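PDB 4KW3: initiator protein NS1 from Human bocavirus, which probably nicks and unwinds the viral replication origin to start rolling-circle DNA replication, its N-terminal domain being the origin-recognition nickase. Local coordinates for residues 15-20 with 186-191; 31-36 with 160-165; 9-14 with 117-122. One frame throughout, in Å; residues are numbered along the deposited sequence.

Contact 1: residues 15-20 with 186-191; sequences AFTYVF and QILQYR
Three backbone hydrogen bonds define the antiparallel pairing of 15-20 with 186-191. Val19 and Gln186 form a hydrogen-bonded pair, with Val19 N donating to Gln186 O (2.8 Å) and Gln186 N returning a bond to Val19 O (3.0 Å). Tyr18 and Ile187 follow as a non-hydrogen-bonded pair, and beyond them Leu188 N meets Thr17 O at 2.8 Å in a nearly straight bond (173°). Regular pairing then stops: a water accepts from Thr17 N (2.9 Å) and also bonds Leu188 O, filling in where the chains diverge.

The apolar contacts divide between the two faces of the sheet. On the Tyr18 face, Ile187 CG1 lies over one side of the tyrosine ring, near its rim. With Ile187 CG1 anti to the backbone N (chi1 -171°), the branch carries Ile187 CD1 to Tyr18 CE2 (3.9 Å) and Phe16 CD2 (4.0 Å). On the Val19 face, Leu188 forks: its CD1 meets Thr17 CG2 (3.7 Å) while CD2 reaches Val19 CG2.

Polar ends are held elsewhere, Tyr18 OH by Ala130 O and Thr17 OG1 by Thr201 OG1. Val19 also packs against His115 and His117, predicted metal ligands of this HUH-type nuclease fold. The chemistry thus implies a strand pairing fixed by main-chain bonds, with hydrocarbon contacts on both faces and one face bordering the probable metal site.

Contact 2: residues 31-36 with 160-165; sequences EWLLHA and PEEADI
Glu162 OE1 is gripped twice, by a salt bridge from Arg156 NH1 and a hydrogen bond from Glu159 N, the backbone amide just ahead of helix 160-177. The extended side chain, with CG anti to the carbonyl carbon (chi1 -57°), brings Glu162 OE2 beside Ala36 CB at 3.3 Å.

Between the helices the contact is hydrocarbon. The segment axes approach to 9.9 Å and cross at -78°, so the helices meet over a short patch centred on Leu33. Leu33 CD1 touches Glu161 CB and Ile165 CD1, each 3.7 Å away, and Leu33 CD2 rests against Glu162 CG, also at 3.7 Å. Both glutamates therefore lend their methylene groups to the leucine. Ile165 CD1 lies as well within 4.3 Å of Leu34 CD2, and Tyr24 packs on both Leu33 and Ile165.

Glu161 sends its carboxylate to Lys30 in a salt bridge. Within 31-36, His35 NE2 donates to the anti lone pair of Glu31 OE1 (2.6 Å), which is also hydrogen-bonded to Ser220 OG.

No hydrogen bond joins the two segments. The chemistry implies apolar helix-helix packing bordered by acidic side chains, whose charges are probably balanced by Lys30 and Arg156.

Contact 3: residues 9-14 with 117-122; sequences RAFSQP and HIIVGG
The chain at 9-14 has no regular secondary structure and runs across the end of strand 114-122, the touching parts being 73° apart. This strand belongs to the central sheet of the HUH-type nuclease fold and carries the predicted RCR-2 motif (His115, Cys116 and His117) near its start, His117 being a predicted metal ligand. Ser12 CA and Gly121 CA make the closest backbone approach (5.0 Å). A cis peptide precedes Pro14, and both Ser12 O and Pro14 O are directed at the strand: Gly121 CA makes CA-H...O contacts with each, at 3.3 Å and 3.2 Å respectively. Gly122 N adds a weak hydrogen bond to Pro14 O (3.3 Å, 150°). Lacking a side chain, Gly121 lets the two carbonyls come directly to its backbone.

Phe11 supplies the main side-chain contact. Its CG stands anti to the backbone N (chi1 -156°), which brings the end of the side chain up to the strand, and Phe11 CZ packs on Ile119 CG2 at 3.6 Å. Pro204 of helix 204-212 touches both side chains, and Ile119 lies about 8 Å, side chain to side chain, from Tyr211, the predicted nucleophile. Ser12 N is hydrogen-bonded to Asp102 OD2. At the edge of the Phe11 ring, Ile119 O lies in the ring plane, 3.5 Å from Phe11 CZ.

How the contacts relate
Contacts 1 and 3 both reach one sheet: 15-20 pairs with 186-191 on one flank and with strand 114-122 on the other, with a probable hydrogen bond from Phe16 N to Val120 O (2.8 Å). Segment 9-14 is the loop leading straight into 15-20, so a crossing passes into regular pairing. Both contacts are partly buried, with centres about 12 Å apart. Contact 2, between two helices, is buried, yet its centre lies about 19 Å from the chain's centre, against 14 and 15 Å for contacts 1 and 3. Their chemistry differs accordingly: main-chain hydrogen bonds in contact 1, carbonyl approaches to glycines in contact 3, and side-chain packing without a bridging hydrogen bond in contact 2.

Contact 1: residues 15-20 with 186-191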
loop_
_atom_site.group_PDB
_atom_site.type_symbol
_atom_site.label_atom_id
_atom_site.label_comp_id
_atom_site.label_asym_id
_atom_site.label_seq_id
_atom_site.Cartn_x
_atom_site.Cartn_y
_atom_site.Cartn_z
ATOM N N ALA A 15 11.749 4.933 13.612
ATOM C CA ALA A 15 10.870 4.499 12.518
ATOM C C ALA A 15 10.684 2.988 12.517
ATOM O O ALA A 15 11.604 2.232 12.835
ATOM C CB ALA A 15 11.412 4.968 11.145
ATOM N N PHE A 16 9.495 2.553 12.129
ATOM C CA PHE A 16 9.183 1.132 12.101
ATOM C C PHE A 16 8.487 0.783 10.799
ATOM O O PHE A 16 7.839 1.634 10.176
ATOM C CB PHE A 16 8.330 0.758 13.323
ATOM C CG PHE A 16 9.010 1.058 14.620
ATOM C CD1 PHE A 16 8.893 2.318 15.205
ATOM C CD2 PHE A 16 9.823 0.094 15.237
ATOM C CE1 PHE A 16 9.559 2.612 16.397
ATOM C CE2 PHE A 16 10.486 0.377 16.430
ATOM C CZ PHE A 16 10.350 1.638 17.010
ATOM N N THR A 17 8.634 -0.463 10.383
ATOM C CA THR A 17 8.045 -0.914 9.127
ATOM C C THR A 17 7.089 -2.080 9.369
ATOM O O THR A 17 7.434 -3.065 10.048
ATOM C CB THR A 17 9.146 -1.278 8.109
ATOM O OG1 THR A 17 9.975 -0.127 7.887
ATOM C CG2 THR A 17 8.539 -1.757 6.755
ATOM N N TYR A 18 5.871 -1.947 8.850
ATOM C CA TYR A 18 4.867 -3.008 8.978
ATOM C C TYR A 18 4.448 -3.561 7.615
ATOM O O TYR A 18 4.533 -2.873 6.584
ATOM C CB TYR A 18 3.615 -2.490 9.685
ATOM C CG TYR A 18 3.822 -1.993 11.102
ATOM C CD1 TYR A 18 4.217 -0.684 11.352
ATOM C CD2 TYR A 18 3.587 -2.824 12.190
ATOM C CE1 TYR A 18 4.375 -0.218 12.649
ATOM C CE2 TYR A 18 3.761 -2.380 13.473
ATOM C CZ TYR A 18 4.156 -1.073 13.706
ATOM O OH TYR A 18 4.336 -0.638 15.013
ATOM N N VAL A 19 3.964 -4.799 7.619
ATOM C CA VAL A 19 3.320 -5.348 6.443
ATOM C C VAL A 19 1.890 -5.745 6.778
ATOM O O VAL A 19 1.645 -6.572 7.665
ATOM C CB VAL A 19 4.063 -6.566 5.854
ATOM C CG1 VAL A 19 3.270 -7.107 4.646
ATOM C CG2 VAL A 19 5.441 -6.165 5.415
ATOM N N PHE A 20 0.955 -5.138 6.053
ATOM C CA PHE A 20 -0.455 -5.464 6.150
ATOM C C PHE A 20 -0.824 -6.389 4.997
ATOM O O PHE A 20 -0.500 -6.096 3.861
ATOM C CB PHE A 20 -1.300 -4.185 6.074
ATOM C CG PHE A 20 -2.751 -4.443 5.771
ATOM C CD1 PHE A 20 -3.635 -4.778 6.786
ATOM C CD2 PHE A 20 -3.230 -4.368 4.466
ATOM C CE1 PHE A 20 -4.964 -5.033 6.511
ATOM C CE2 PHE A 20 -4.564 -4.619 4.185
ATOM C CZ PHE A 20 -5.435 -4.946 5.211
ATOM N N GLN A 186 2.147 -7.513 10.493
ATOM C CA GLN A 186 3.415 -7.891 11.106
ATOM C C GLN A 186 4.392 -6.746 11.054
ATOM O O GLN A 186 4.329 -5.920 10.140
ATOM C CB GLN A 186 3.997 -9.141 10.443
ATOM C CG GLN A 186 3.096 -10.363 10.627
ATOM C CD GLN A 186 3.765 -11.649 10.228
ATOM O OE1 GLN A 186 4.840 -11.965 10.719
ATOM N NE2 GLN A 186 3.138 -12.401 9.333
ATOM N N ILE A 187 5.257 -6.665 12.064
ATOM C CA ILE A 187 6.335 -5.686 12.045
ATOM C C ILE A 187 7.592 -6.353 11.448
ATOM O O ILE A 187 7.864 -7.516 11.714
ATOM C CB ILE A 187 6.596 -5.130 13.465
ATOM C CG1 ILE A 187 7.561 -3.943 13.437
ATOM C CG2 ILE A 187 7.095 -6.206 14.433
ATOM C CD1 ILE A 187 7.441 -3.056 14.683
ATOM N N LEU A 188 8.349 -5.631 10.624
ATOM C CA LEU A 188 9.618 -6.169 10.133
ATOM C C LEU A 188 10.732 -6.066 11.159
ATOM O O LEU A 188 11.073 -4.981 11.623
ATOM C CB LEU A 188 10.074 -5.488 8.851
ATOM C CG LEU A 188 9.132 -5.655 7.667
ATOM C CD1 LEU A 188 9.848 -5.200 6.409
ATOM C CD2 LEU A 188 8.645 -7.097 7.583
ATOM N N GLN A 189 11.369 -7.193 11.423
ATOM C CA GLN A 189 12.465 -7.238 12.362
ATOM C C GLN A 189 13.729 -7.735 11.667
ATOM O O GLN A 189 13.652 -8.368 10.621
ATOM C CB GLN A 189 12.075 -8.144 13.529
ATOM C CG GLN A 189 10.918 -7.553 14.336
ATOM C CD GLN A 189 10.632 -8.304 15.625
ATOM O OE1 GLN A 189 10.970 -7.837 16.714
ATOM N NE2 GLN A 189 9.995 -9.459 15.510
ATOM N N TYR A 190 14.887 -7.387 12.224
ATOM C CA TYR A 190 16.171 -7.908 11.758
ATOM C C TYR A 190 17.075 -8.354 12.905
ATOM O O TYR A 190 16.795 -8.084 14.067
ATOM C CB TYR A 190 16.903 -6.885 10.902
ATOM C CG TYR A 190 17.443 -5.723 11.682
ATOM C CD1 TYR A 190 16.633 -4.649 12.010
ATOM C CD2 TYR A 190 18.776 -5.694 12.086
ATOM C CE1 TYR A 190 17.131 -3.568 12.721
ATOM C CE2 TYR A 190 19.285 -4.617 12.798
ATOM C CZ TYR A 190 18.457 -3.557 13.114
ATOM O OH TYR A 190 18.947 -2.478 13.823
ATOM N N ARG A 191 18.146 -9.062 12.564
ATOM C CA ARG A 191 19.213 -9.399 13.520
ATOM C C ARG A 191 20.493 -8.576 13.310
ATOM O O ARG A 191 20.846 -8.245 12.171
ATOM C CB ARG A 191 19.555 -10.881 13.477
ATOM C CG ARG A 191 18.362 -11.754 13.659
ATOM C CD ARG A 191 18.431 -12.470 14.975
ATOM N NE ARG A 191 17.279 -13.342 15.153
ATOM C CZ ARG A 191 17.000 -13.960 16.291
ATOM N NH1 ARG A 191 17.796 -13.802 17.342
ATOM N NH2 ARG A 191 15.934 -14.740 16.381
HETATM O O HOH W 1 10.440 -2.334 11.598
#

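Contact 2: residues 31-36 with 160-165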
loop_
_atom_site.group_PDB
_atom_site.type_symbol
_atom_site.label_atom_id
_atom_site.label_comp_id
_atom_site.label_asym_id
_atom_site.label_seq_id
_atom_site.Cartn_x
_atom_site.Cartn_y
_atom_site.Cartn_z
ATOM N N GLU A 31 -10.793 -10.774 -8.240
ATOM C CA GLU A 31 -10.360 -9.389 -8.020
ATOM C C GLU A 31 -11.423 -8.323 -8.337
ATOM O O GLU A 31 -11.444 -7.242 -7.718
ATOM C CB GLU A 31 -9.050 -9.120 -8.768
ATOM C CG GLU A 31 -8.428 -7.759 -8.497
ATOM C CD GLU A 31 -7.328 -7.412 -9.494
ATOM O OE1 GLU A 31 -7.617 -6.622 -10.427
ATOM O OE2 GLU A 31 -6.200 -7.953 -9.373
ATOM N N TRP A 32 -12.299 -8.618 -9.296
ATOM C CA TRP A 32 -13.369 -7.678 -9.677
ATOM C C TRP A 32 -14.269 -7.308 -8.485
ATOM O O TRP A 32 -14.791 -6.197 -8.425
ATOM C CB TRP A 32 -14.205 -8.225 -10.837
ATOM C CG TRP A 32 -14.908 -9.477 -10.480
ATOM C CD1 TRP A 32 -16.131 -9.594 -9.868
ATOM C CD2 TRP A 32 -14.426 -10.809 -10.682
ATOM N NE1 TRP A 32 -16.433 -10.919 -9.678
ATOM C CE2 TRP A 32 -15.406 -11.688 -10.168
ATOM C CE3 TRP A 32 -13.262 -11.344 -11.247
ATOM C CZ2 TRP A 32 -15.259 -13.079 -10.204
ATOM C CZ3 TRP A 32 -13.117 -12.720 -11.282
ATOM C CH2 TRP A 32 -14.113 -13.575 -10.763
ATOM N N LEU A 33 -14.444 -8.231 -7.538
ATOM C CA LEU A 33 -15.113 -7.908 -6.276
ATOM C C LEU A 33 -14.419 -6.741 -5.553
ATOM O O LEU A 33 -15.093 -5.834 -5.032
ATOM C CB LEU A 33 -15.156 -9.134 -5.359
ATOM C CG LEU A 33 -15.833 -10.405 -5.883
ATOM C CD1 LEU A 33 -15.667 -11.539 -4.878
ATOM C CD2 LEU A 33 -17.302 -10.156 -6.191
ATOM N N LEU A 34 -13.078 -6.746 -5.538
ATOM C CA LEU A 34 -12.366 -5.655 -4.881
ATOM C C LEU A 34 -12.499 -4.368 -5.677
ATOM O O LEU A 34 -12.568 -3.286 -5.082
ATOM C CB LEU A 34 -10.882 -5.971 -4.599
ATOM C CG LEU A 34 -10.622 -7.094 -3.597
ATOM C CD1 LEU A 34 -9.149 -7.215 -3.279
ATOM C CD2 LEU A 34 -11.453 -6.931 -2.323
ATOM N N HIS A 35 -12.565 -4.485 -7.009
ATOM C CA HIS A 35 -12.754 -3.306 -7.860
ATOM C C HIS A 35 -14.000 -2.566 -7.401
ATOM O O HIS A 35 -13.990 -1.339 -7.296
ATOM C CB HIS A 35 -12.911 -3.660 -9.357
ATOM C CG HIS A 35 -11.736 -4.370 -9.955
ATOM N ND1 HIS A 35 -11.823 -5.085 -11.127
ATOM C CD2 HIS A 35 -10.454 -4.481 -9.540
ATOM C CE1 HIS A 35 -10.646 -5.614 -11.406
ATOM N NE2 HIS A 35 -9.798 -5.265 -10.457
ATOM N N ALA A 36 -15.063 -3.324 -7.113
ATOM C CA ALA A 36 -16.343 -2.739 -6.755
ATOM C C ALA A 36 -16.364 -2.227 -5.308
ATOM O O ALA A 36 -16.808 -1.097 -5.044
ATOM C CB ALA A 36 -17.462 -3.759 -6.986
ATOM N N PRO A 160 -23.711 -11.209 -3.393
ATOM C CA PRO A 160 -23.397 -12.175 -2.328
ATOM C C PRO A 160 -21.906 -12.342 -2.034
ATOM O O PRO A 160 -21.521 -12.262 -0.870
ATOM C CB PRO A 160 -23.986 -13.488 -2.864
ATOM C CG PRO A 160 -25.092 -13.056 -3.729
ATOM C CD PRO A 160 -24.666 -11.759 -4.371
ATOM N N GLU A 161 -21.086 -12.552 -3.057
ATOM C CA GLU A 161 -19.644 -12.672 -2.852
ATOM C C GLU A 161 -19.020 -11.413 -2.257
ATOM O O GLU A 161 -18.084 -11.499 -1.462
ATOM C CB GLU A 161 -18.951 -13.048 -4.148
ATOM C CG GLU A 161 -18.805 -14.529 -4.315
ATOM C CD GLU A 161 -18.600 -14.918 -5.750
ATOM O OE1 GLU A 161 -19.231 -14.289 -6.626
ATOM O OE2 GLU A 161 -17.808 -15.844 -6.007
ATOM N N GLU A 162 -19.524 -10.247 -2.663
ATOM C CA GLU A 162 -19.060 -8.978 -2.108
ATOM C C GLU A 162 -19.376 -8.910 -0.617
ATOM O O GLU A 162 -18.573 -8.418 0.173
ATOM C CB GLU A 162 -19.693 -7.795 -2.836
ATOM C CG GLU A 162 -19.449 -7.762 -4.332
ATOM C CD GLU A 162 -20.228 -6.645 -5.019
ATOM O OE1 GLU A 162 -21.380 -6.377 -4.611
ATOM O OE2 GLU A 162 -19.686 -6.018 -5.956
ATOM N N ALA A 163 -20.550 -9.405 -0.241
ATOM C CA ALA A 163 -20.977 -9.412 1.153
ATOM C C ALA A 163 -20.131 -10.389 1.986
ATOM O O ALA A 163 -19.881 -10.168 3.171
ATOM C CB ALA A 163 -22.445 -9.755 1.244
ATOM N N ASP A 164 -19.696 -11.472 1.357
ATOM C CA ASP A 164 -18.816 -12.430 2.009
ATOM C C ASP A 164 -17.491 -11.786 2.450
ATOM O O ASP A 164 -17.047 -11.952 3.592
ATOM C CB ASP A 164 -18.552 -13.601 1.069
ATOM C CG ASP A 164 -17.522 -14.557 1.616
ATOM O OD1 ASP A 164 -17.837 -15.278 2.587
ATOM O OD2 ASP A 164 -16.396 -14.591 1.064
ATOM N N ILE A 165 -16.883 -11.025 1.546
ATOM C CA ILE A 165 -15.659 -10.295 1.841
ATOM C C ILE A 165 -15.880 -9.299 2.977
ATOM O O ILE A 165 -15.075 -9.208 3.907
ATOM C CB ILE A 165 -15.159 -9.548 0.582
ATOM C CG1 ILE A 165 -14.720 -10.556 -0.484
ATOM C CG2 ILE A 165 -14.033 -8.563 0.928
ATOM C CD1 ILE A 165 -14.428 -9.937 -1.821
#

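Contact 3: residues 9-14 with 117-122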
loop_
_atom_site.group_PDB
_atom_site.type_symbol
_atom_site.label_atom_id
_atom_site.label_comp_id
_atom_site.label_asym_id
_atom_site.label_seq_id
_atom_site.Cartn_x
_atom_site.Cartn_y
_atom_site.Cartn_z
ATOM N N ARG A 9 13.588 14.265 2.174
ATOM C CA ARG A 9 14.993 14.377 2.578
ATOM C C ARG A 9 15.226 14.017 4.025
ATOM O O ARG A 9 16.370 13.881 4.468
ATOM C CB ARG A 9 15.521 15.782 2.307
ATOM C CG ARG A 9 15.738 16.075 0.848
ATOM C CD ARG A 9 16.016 17.553 0.575
ATOM N NE ARG A 9 16.204 17.735 -0.868
ATOM C CZ ARG A 9 17.340 17.477 -1.515
ATOM N NH1 ARG A 9 18.412 17.053 -0.852
ATOM N NH2 ARG A 9 17.409 17.654 -2.824
ATOM N N ALA A 10 14.129 13.824 4.747
ATOM C CA ALA A 10 14.194 13.581 6.173
ATOM C C ALA A 10 13.072 12.662 6.652
ATOM O O ALA A 10 11.943 12.733 6.156
ATOM C CB ALA A 10 14.141 14.909 6.903
ATOM N N PHE A 11 13.361 11.841 7.657
ATOM C CA PHE A 11 12.352 10.917 8.164
ATOM C C PHE A 11 12.418 10.761 9.684
ATOM O O PHE A 11 13.405 10.256 10.201
ATOM C CB PHE A 11 12.485 9.537 7.495
ATOM C CG PHE A 11 11.205 8.738 7.507
ATOM C CD1 PHE A 11 10.780 8.092 8.669
ATOM C CD2 PHE A 11 10.413 8.647 6.355
ATOM C CE1 PHE A 11 9.592 7.375 8.695
ATOM C CE2 PHE A 11 9.236 7.912 6.359
ATOM C CZ PHE A 11 8.818 7.277 7.544
ATOM N N SER A 12 11.346 11.162 10.375
ATOM C CA SER A 12 11.266 11.130 11.843
ATOM C C SER A 12 11.607 9.792 12.479
ATOM O O SER A 12 11.089 8.748 12.075
ATOM C CB SER A 12 9.863 11.528 12.298
ATOM O OG SER A 12 9.639 12.905 12.075
ATOM N N GLN A 13 12.447 9.833 13.509
ATOM C CA GLN A 13 12.826 8.624 14.237
ATOM C C GLN A 13 12.159 8.600 15.631
ATOM O O GLN A 13 11.723 9.641 16.128
ATOM C CB GLN A 13 14.356 8.515 14.318
ATOM C CG GLN A 13 15.062 8.304 12.978
ATOM C CD GLN A 13 15.687 6.933 12.853
ATOM O OE1 GLN A 13 15.013 5.899 12.978
ATOM N NE2 GLN A 13 16.997 6.911 12.624
ATOM N N PRO A 14 12.002 7.406 16.233
ATOM C CA PRO A 14 12.339 6.091 15.675
ATOM C C PRO A 14 11.313 5.704 14.607
ATOM O O PRO A 14 10.151 6.142 14.685
ATOM C CB PRO A 14 12.231 5.167 16.890
ATOM C CG PRO A 14 11.167 5.795 17.731
ATOM C CD PRO A 14 11.337 7.290 17.548
ATOM N N HIS A 117 3.086 -2.066 2.505
ATOM C CA HIS A 117 4.195 -1.776 3.402
ATOM C C HIS A 117 3.956 -0.385 3.945
ATOM O O HIS A 117 3.550 0.524 3.188
ATOM C CB HIS A 117 5.523 -1.805 2.668
ATOM C CG HIS A 117 5.930 -3.166 2.215
ATOM N ND1 HIS A 117 6.806 -3.957 2.937
ATOM C CD2 HIS A 117 5.572 -3.886 1.123
ATOM C CE1 HIS A 117 6.979 -5.100 2.299
ATOM N NE2 HIS A 117 6.239 -5.083 1.199
ATOM N N ILE A 118 4.157 -0.240 5.255
ATOM C CA ILE A 118 4.036 1.048 5.925
ATOM C C ILE A 118 5.335 1.355 6.653
ATOM O O ILE A 118 5.763 0.593 7.518
ATOM C CB ILE A 118 2.911 1.024 6.983
ATOM C CG1 ILE A 118 1.600 0.559 6.357
ATOM C CG2 ILE A 118 2.752 2.378 7.684
ATOM C CD1 ILE A 118 1.206 -0.832 6.749
ATOM N N ILE A 119 5.965 2.469 6.309
ATOM C CA ILE A 119 7.060 2.973 7.125
ATOM C C ILE A 119 6.523 4.169 7.899
ATOM O O ILE A 119 6.054 5.147 7.315
ATOM C CB ILE A 119 8.293 3.405 6.289
ATOM C CG1 ILE A 119 8.707 2.307 5.314
ATOM C CG2 ILE A 119 9.456 3.723 7.198
ATOM C CD1 ILE A 119 9.675 2.781 4.288
ATOM N N VAL A 120 6.578 4.082 9.217
ATOM C CA VAL A 120 6.080 5.158 10.051
ATOM C C VAL A 120 7.056 5.505 11.184
ATOM O O VAL A 120 7.655 4.618 11.826
ATOM C CB VAL A 120 4.691 4.811 10.602
ATOM C CG1 VAL A 120 4.689 3.413 11.240
ATOM C CG2 VAL A 120 4.231 5.871 11.567
ATOM N N GLY A 121 7.216 6.803 11.426
ATOM C CA GLY A 121 8.147 7.262 12.433
ATOM C C GLY A 121 7.707 8.552 13.090
ATOM O O GLY A 121 7.118 9.428 12.453
ATOM N N GLY A 122 8.031 8.682 14.369
ATOM C CA GLY A 122 7.630 9.846 15.125
ATOM C C GLY A 122 7.371 9.510 16.571
ATOM O O GLY A 122 7.425 8.343 16.961
#